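Local structure of monosaccharide-transporting ATPase (Actinobacillus succinogenes, 5DTE) at residues I153-N158 against A183-I188; V159-G164 against G177-F182. The protein probably serves as the periplasmic sugar-binding component of an ABC transporter, and holds D-allose in the cleft between its two lobes. All blocks are in the same frame, centred on the assembly; numbering follows the deposited sequence.

Contact 1: I153-N158 against A183-I188; sequences IGKKGN and AEYPDI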
loop_
_atom_site.group_PDB
_atom_site.type_symbol
_atom_site.label_atom_id
_atom_site.label_comp_id
_atom_site.label_asym_id
_atom_site.label_seq_id
_atom_site.Cartn_x
_atom_site.Cartn_y
_atom_site.Cartn_z
ATOM N N ILE A 153 -19.296 -7.790 -11.549
ATOM C CA ILE A 153 -20.634 -7.957 -10.988
ATOM C C ILE A 153 -21.703 -7.495 -11.960
ATOM O O ILE A 153 -22.867 -7.334 -11.597
ATOM C CB ILE A 153 -20.807 -7.219 -9.654
ATOM C CG1 ILE A 153 -20.678 -5.706 -9.830
ATOM C CG2 ILE A 153 -19.816 -7.738 -8.658
ATOM C CD1 ILE A 153 -21.477 -4.899 -8.788
ATOM N N GLY A 154 -21.302 -7.293 -13.205
ATOM C CA GLY A 154 -22.254 -7.141 -14.287
ATOM C C GLY A 154 -22.607 -5.717 -14.641
ATOM O O GLY A 154 -23.734 -5.464 -15.066
ATOM N N LYS A 155 -21.653 -4.796 -14.479
ATOM C CA LYS A 155 -21.883 -3.362 -14.697
ATOM C C LYS A 155 -23.057 -2.795 -13.850
ATOM O O LYS A 155 -23.544 -1.688 -14.113
ATOM C CB LYS A 155 -22.126 -3.103 -16.195
ATOM C CG LYS A 155 -20.964 -3.549 -17.106
ATOM C CD LYS A 155 -21.370 -3.634 -18.582
ATOM C CE LYS A 155 -20.176 -3.389 -19.524
ATOM N NZ LYS A 155 -19.914 -4.516 -20.484
ATOM N N LYS A 156 -23.479 -3.545 -12.823
ATOM C CA LYS A 156 -24.729 -3.275 -12.104
ATOM C C LYS A 156 -24.721 -3.878 -10.700
ATOM O O LYS A 156 -24.182 -4.971 -10.488
ATOM C CB LYS A 156 -25.916 -3.827 -12.896
ATOM C CG LYS A 156 -27.291 -3.513 -12.319
ATOM C CD LYS A 156 -28.436 -3.909 -13.257
ATOM C CE LYS A 156 -29.791 -3.788 -12.560
ATOM N NZ LYS A 156 -30.115 -2.385 -12.098
ATOM N N GLY A 157 -25.325 -3.172 -9.744
ATOM C CA GLY A 157 -25.405 -3.682 -8.391
ATOM C C GLY A 157 -25.194 -2.601 -7.361
ATOM O O GLY A 157 -25.224 -1.413 -7.690
ATOM N N ASN A 158 -24.999 -3.001 -6.110
ATOM C CA ASN A 158 -24.653 -2.038 -5.064
ATOM C C ASN A 158 -23.329 -2.426 -4.439
ATOM O O ASN A 158 -23.152 -3.573 -4.031
ATOM C CB ASN A 158 -25.745 -1.951 -3.988
ATOM C CG ASN A 158 -27.114 -1.652 -4.570
ATOM O OD1 ASN A 158 -27.397 -0.516 -4.951
ATOM N ND2 ASN A 158 -27.976 -2.671 -4.635
ATOM N N ALA A 183 -18.472 5.613 -10.784
ATOM C CA ALA A 183 -19.141 6.784 -11.336
ATOM C C ALA A 183 -19.381 6.597 -12.834
ATOM O O ALA A 183 -20.211 7.284 -13.413
ATOM C CB ALA A 183 -18.323 8.047 -11.072
ATOM N N GLU A 184 -18.663 5.653 -13.444
ATOM C CA GLU A 184 -18.814 5.334 -14.862
ATOM C C GLU A 184 -19.916 4.301 -15.094
ATOM O O GLU A 184 -20.358 4.081 -16.235
ATOM C CB GLU A 184 -17.489 4.828 -15.451
ATOM C CG GLU A 184 -16.385 5.873 -15.452
ATOM C CD GLU A 184 -15.109 5.387 -16.114
ATOM O OE1 GLU A 184 -15.128 4.272 -16.686
ATOM O OE2 GLU A 184 -14.091 6.129 -16.055
ATOM N N TYR A 185 -20.361 3.678 -14.007
ATOM C CA TYR A 185 -21.425 2.683 -14.079
ATOM C C TYR A 185 -22.653 3.157 -13.317
ATOM O O TYR A 185 -22.794 2.850 -12.127
ATOM C CB TYR A 185 -20.931 1.341 -13.531
ATOM C CG TYR A 185 -19.756 0.789 -14.304
ATOM C CD1 TYR A 185 -19.948 -0.148 -15.316
ATOM C CD2 TYR A 185 -18.456 1.223 -14.043
ATOM C CE1 TYR A 185 -18.883 -0.653 -16.037
ATOM C CE2 TYR A 185 -17.383 0.726 -14.763
ATOM C CZ TYR A 185 -17.608 -0.211 -15.763
ATOM O OH TYR A 185 -16.555 -0.715 -16.483
ATOM N N PRO A 186 -23.540 3.921 -13.998
ATOM C CA PRO A 186 -24.753 4.500 -13.402
ATOM C C PRO A 186 -25.656 3.463 -12.745
ATOM O O PRO A 186 -26.527 3.839 -11.966
ATOM C CB PRO A 186 -25.453 5.152 -14.598
ATOM C CG PRO A 186 -24.355 5.525 -15.502
ATOM C CD PRO A 186 -23.363 4.385 -15.385
ATOM N N ASP A 187 -25.448 2.186 -13.053
ATOM C CA ASP A 187 -26.221 1.114 -12.436
ATOM C C ASP A 187 -25.471 0.496 -11.269
ATOM O O ASP A 187 -25.922 -0.498 -10.688
ATOM C CB ASP A 187 -26.569 0.032 -13.455
ATOM C CG ASP A 187 -27.891 0.283 -14.140
ATOM O OD1 ASP A 187 -28.616 1.202 -13.710
ATOM O OD2 ASP A 187 -28.215 -0.454 -15.095
ATOM N N ILE A 188 -24.313 1.068 -10.945
ATOM C CA ILE A 188 -23.647 0.737 -9.692
ATOM C C ILE A 188 -23.652 1.938 -8.766
ATOM O O ILE A 188 -23.263 3.053 -9.154
ATOM C CB ILE A 188 -22.201 0.259 -9.874
ATOM C CG1 ILE A 188 -22.152 -1.025 -10.723
ATOM C CG2 ILE A 188 -21.590 0.029 -8.506
ATOM C CD1 ILE A 188 -20.771 -1.707 -10.824
#
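Gly157 and Asp187 make the one hydrogen bond between residues 153-158 and 183-188: Gly157 N donates to Asp187 O at 2.9 Å. Two CA-H...O contacts flank it, from Lys156 CA to Asp187 O and from Ile188 CA to Gly157 O, the latter at 3.3 Å. With the backbone bond between Gly157 and Lys189, they pair Gly157 with Ile188 as a parallel bridge. Glycine suits this place because at its backbone angles (phi 140°) a CB would jam against the preceding carbonyl, and Ile153 CD1 occupies the same region.

The apolar contacts centre on the buried Ile188 and Tyr185. Ile188 sets CG1, anti to its carbonyl carbon (chi1 -61°), against Lys156 N, 3.5 Å away, and its extended chi2 carries CD1 on to Ile153 CD1 at 3.9 Å. The aliphatic start of Lys155 borders the Tyr185 ring, with CG at the ring edge, 3.7 Å from CE1. The phenol hydroxyl reaches beyond, to a hydrogen bond with Glu151 on helix 138-152.

Charge probably adds only a little: Lys156 NZ is 4.0 Å from Asp187 OD2, too far for a salt bridge, while its CG packs on Asp187 CB.

Both segments arrive through turns. Gly154, at positive phi, completes a Schellman motif ending helix 138-152, and Tyr185-Ile188 form a type I turn. The result is the start of two neighbouring parallel strands, as in Rossmann-like alpha/beta lobes of periplasmic binding proteins.

Contact 2: V159-G164 against G177-F182; sequences VAILEG and GALKAF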
loop_
_atom_site.group_PDB
_atom_site.type_symbol
_atom_site.label_atom_id
_atom_site.label_comp_id
_atom_site.label_asym_id
_atom_site.label_seq_id
_atom_site.Cartn_x
_atom_site.Cartn_y
_atom_site.Cartn_z
ATOM N N VAL A 159 -22.401 -1.475 -4.373
ATOM C CA VAL A 159 -21.062 -1.746 -3.849
ATOM C C VAL A 159 -20.816 -1.097 -2.497
ATOM O O VAL A 159 -21.389 -0.041 -2.183
ATOM C CB VAL A 159 -19.958 -1.253 -4.815
ATOM C CG1 VAL A 159 -19.897 -2.116 -6.079
ATOM C CG2 VAL A 159 -20.178 0.206 -5.158
ATOM N N ALA A 160 -19.953 -1.736 -1.706
ATOM C CA ALA A 160 -19.518 -1.184 -0.424
ATOM C C ALA A 160 -17.999 -1.104 -0.346
ATOM O O ALA A 160 -17.321 -2.091 -0.594
ATOM C CB ALA A 160 -20.049 -2.007 0.705
ATOM N N ILE A 161 -17.476 0.068 0.017
ATOM C CA ILE A 161 -16.033 0.290 0.114
ATOM C C ILE A 161 -15.455 0.119 1.528
ATOM O O ILE A 161 -15.910 0.768 2.474
ATOM C CB ILE A 161 -15.679 1.706 -0.378
ATOM C CG1 ILE A 161 -15.773 1.763 -1.900
ATOM C CG2 ILE A 161 -14.284 2.125 0.089
ATOM C CD1 ILE A 161 -15.371 3.098 -2.473
ATOM N N LEU A 162 -14.451 -0.743 1.675
ATOM C CA LEU A 162 -13.706 -0.807 2.945
ATOM C C LEU A 162 -12.399 -0.002 2.824
ATOM O O LEU A 162 -11.606 -0.220 1.906
ATOM C CB LEU A 162 -13.398 -2.259 3.363
ATOM C CG LEU A 162 -14.509 -3.236 3.778
ATOM C CD1 LEU A 162 -14.035 -4.665 3.600
ATOM C CD2 LEU A 162 -15.025 -3.032 5.214
ATOM N N GLU A 163 -12.176 0.918 3.758
ATOM C CA GLU A 163 -11.051 1.846 3.659
ATOM C C GLU A 163 -9.996 1.605 4.729
ATOM O O GLU A 163 -10.217 0.868 5.695
ATOM C CB GLU A 163 -11.546 3.281 3.765
ATOM C CG GLU A 163 -12.953 3.451 3.256
ATOM C CD GLU A 163 -13.593 4.708 3.777
ATOM O OE1 GLU A 163 -12.853 5.601 4.245
ATOM O OE2 GLU A 163 -14.841 4.780 3.751
ATOM N N GLY A 164 -8.847 2.241 4.551
ATOM C CA GLY A 164 -7.748 2.070 5.476
ATOM C C GLY A 164 -7.847 3.050 6.624
ATOM O O GLY A 164 -8.888 3.693 6.799
ATOM N N GLY A 177 -9.867 6.691 -6.391
ATOM C CA GLY A 177 -9.749 5.850 -7.571
ATOM C C GLY A 177 -10.973 4.974 -7.806
ATOM O O GLY A 177 -11.523 4.936 -8.902
ATOM N N ALA A 178 -11.401 4.269 -6.765
ATOM C CA ALA A 178 -12.601 3.451 -6.841
ATOM C C ALA A 178 -13.823 4.303 -7.210
ATOM O O ALA A 178 -14.530 3.996 -8.178
ATOM C CB ALA A 178 -12.830 2.729 -5.524
ATOM N N LEU A 179 -14.047 5.372 -6.443
ATOM C CA LEU A 179 -15.178 6.274 -6.659
ATOM C C LEU A 179 -15.279 6.717 -8.114
ATOM O O LEU A 179 -16.362 6.684 -8.702
ATOM C CB LEU A 179 -15.083 7.506 -5.746
ATOM C CG LEU A 179 -15.331 7.332 -4.234
ATOM C CD1 LEU A 179 -15.378 8.675 -3.520
ATOM C CD2 LEU A 179 -16.607 6.537 -3.953
ATOM N N LYS A 180 -14.151 7.109 -8.697
ATOM C CA LYS A 180 -14.152 7.557 -10.084
ATOM C C LYS A 180 -14.643 6.466 -11.025
ATOM O O LYS A 180 -15.327 6.735 -12.004
ATOM C CB LYS A 180 -12.759 8.010 -10.522
ATOM C CG LYS A 180 -12.759 8.512 -11.949
ATOM C CD LYS A 180 -11.457 8.236 -12.652
ATOM C CE LYS A 180 -11.518 8.663 -14.109
ATOM N NZ LYS A 180 -10.217 9.259 -14.561
ATOM N N ALA A 181 -14.297 5.228 -10.708
ATOM C CA ALA A 181 -14.611 4.098 -11.560
ATOM C C ALA A 181 -16.099 3.696 -11.544
ATOM O O ALA A 181 -16.660 3.378 -12.600
ATOM C CB ALA A 181 -13.755 2.928 -11.166
ATOM N N PHE A 182 -16.738 3.681 -10.369
ATOM C CA PHE A 182 -18.151 3.281 -10.292
ATOM C C PHE A 182 -19.008 4.396 -10.852
ATOM O O PHE A 182 -20.123 4.169 -11.339
ATOM C CB PHE A 182 -18.591 2.954 -8.854
ATOM C CG PHE A 182 -17.765 1.885 -8.195
ATOM C CD1 PHE A 182 -17.400 0.745 -8.884
ATOM C CD2 PHE A 182 -17.325 2.041 -6.895
ATOM C CE1 PHE A 182 -16.631 -0.219 -8.288
ATOM C CE2 PHE A 182 -16.554 1.086 -6.311
ATOM C CZ PHE A 182 -16.208 -0.050 -7.012
#
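Val159 and Phe182 approach from opposite directions, the valine from strand 157-163 and the phenylalanine from the last turn of helix 169-182. The valine methyl CG2 lies over one face of the ring, 4.1 Å from the centroid and 23° off the ring normal, a CH-pi contact. Displaced toward the rim, CG2 is 3.8 Å from Phe182 CD2. Rotation about chi1 (-70°) puts CG2 between the backbone N and the carbonyl carbon, from where it reaches the ring. The opposite face of Phe182 is met near its rim by Ala178 O, one helical turn earlier, which also accepts the backbone N-H of Phe182.

Ile161, two residues along and on the same face of the strand, works through the end of its chain. The extended chain carries CD1 toward the helix, where it meets Leu179 CD2 at 3.9 Å and Ala178 CB at 4.0 Å. The isoleucine and leucine side chains cross at about a right angle. Ile161 CD1 also lies near the plane of the Phe182 ring, at its edge, a looser approach of 4.5 Å to CE2. Small Ala178 suits the spot where this long side chain arrives, while the branched Leu179 brings a methyl round from the flank of the helix.

No hydrogen bond links the segments. The axes of 159-163 and 177-182 run nearly antiparallel (169°) and come within 10.7 Å, inside a beta-alpha-beta unit. Helix 138-152 packs beside the helix through Ala146, which touches Ala178 and Phe182. Strand 188-195 supplies Ile190 to Val159 and Phe182, strand 219-222 brings Phe221 against Ile161 and Ala178, and helix 200-213 covers the other sheet face at Ala160 and Leu162.

The two contacts lie about 12 Å apart, centre to centre, in the lobe built on the parallel sheet of strands 188-195, 157-163, 219-222 and 245-247. Along the chain, 153-158 leads directly into 159-164, and 177-182 into 183-188, so contact 2 is enclosed by contact 1. Strand 157-163 serves both: it is paired with the next strand at its start and covered by helix 169-182 farther on. Ile188 CG2 packs on Val159 CG2 at 3.6 Å, so the apolar sides of the two contacts touch. The Ile161 side chain is about 14 Å from the bound allose; both contacts are packing within the lobe, and none of their residues lines the sugar pocket.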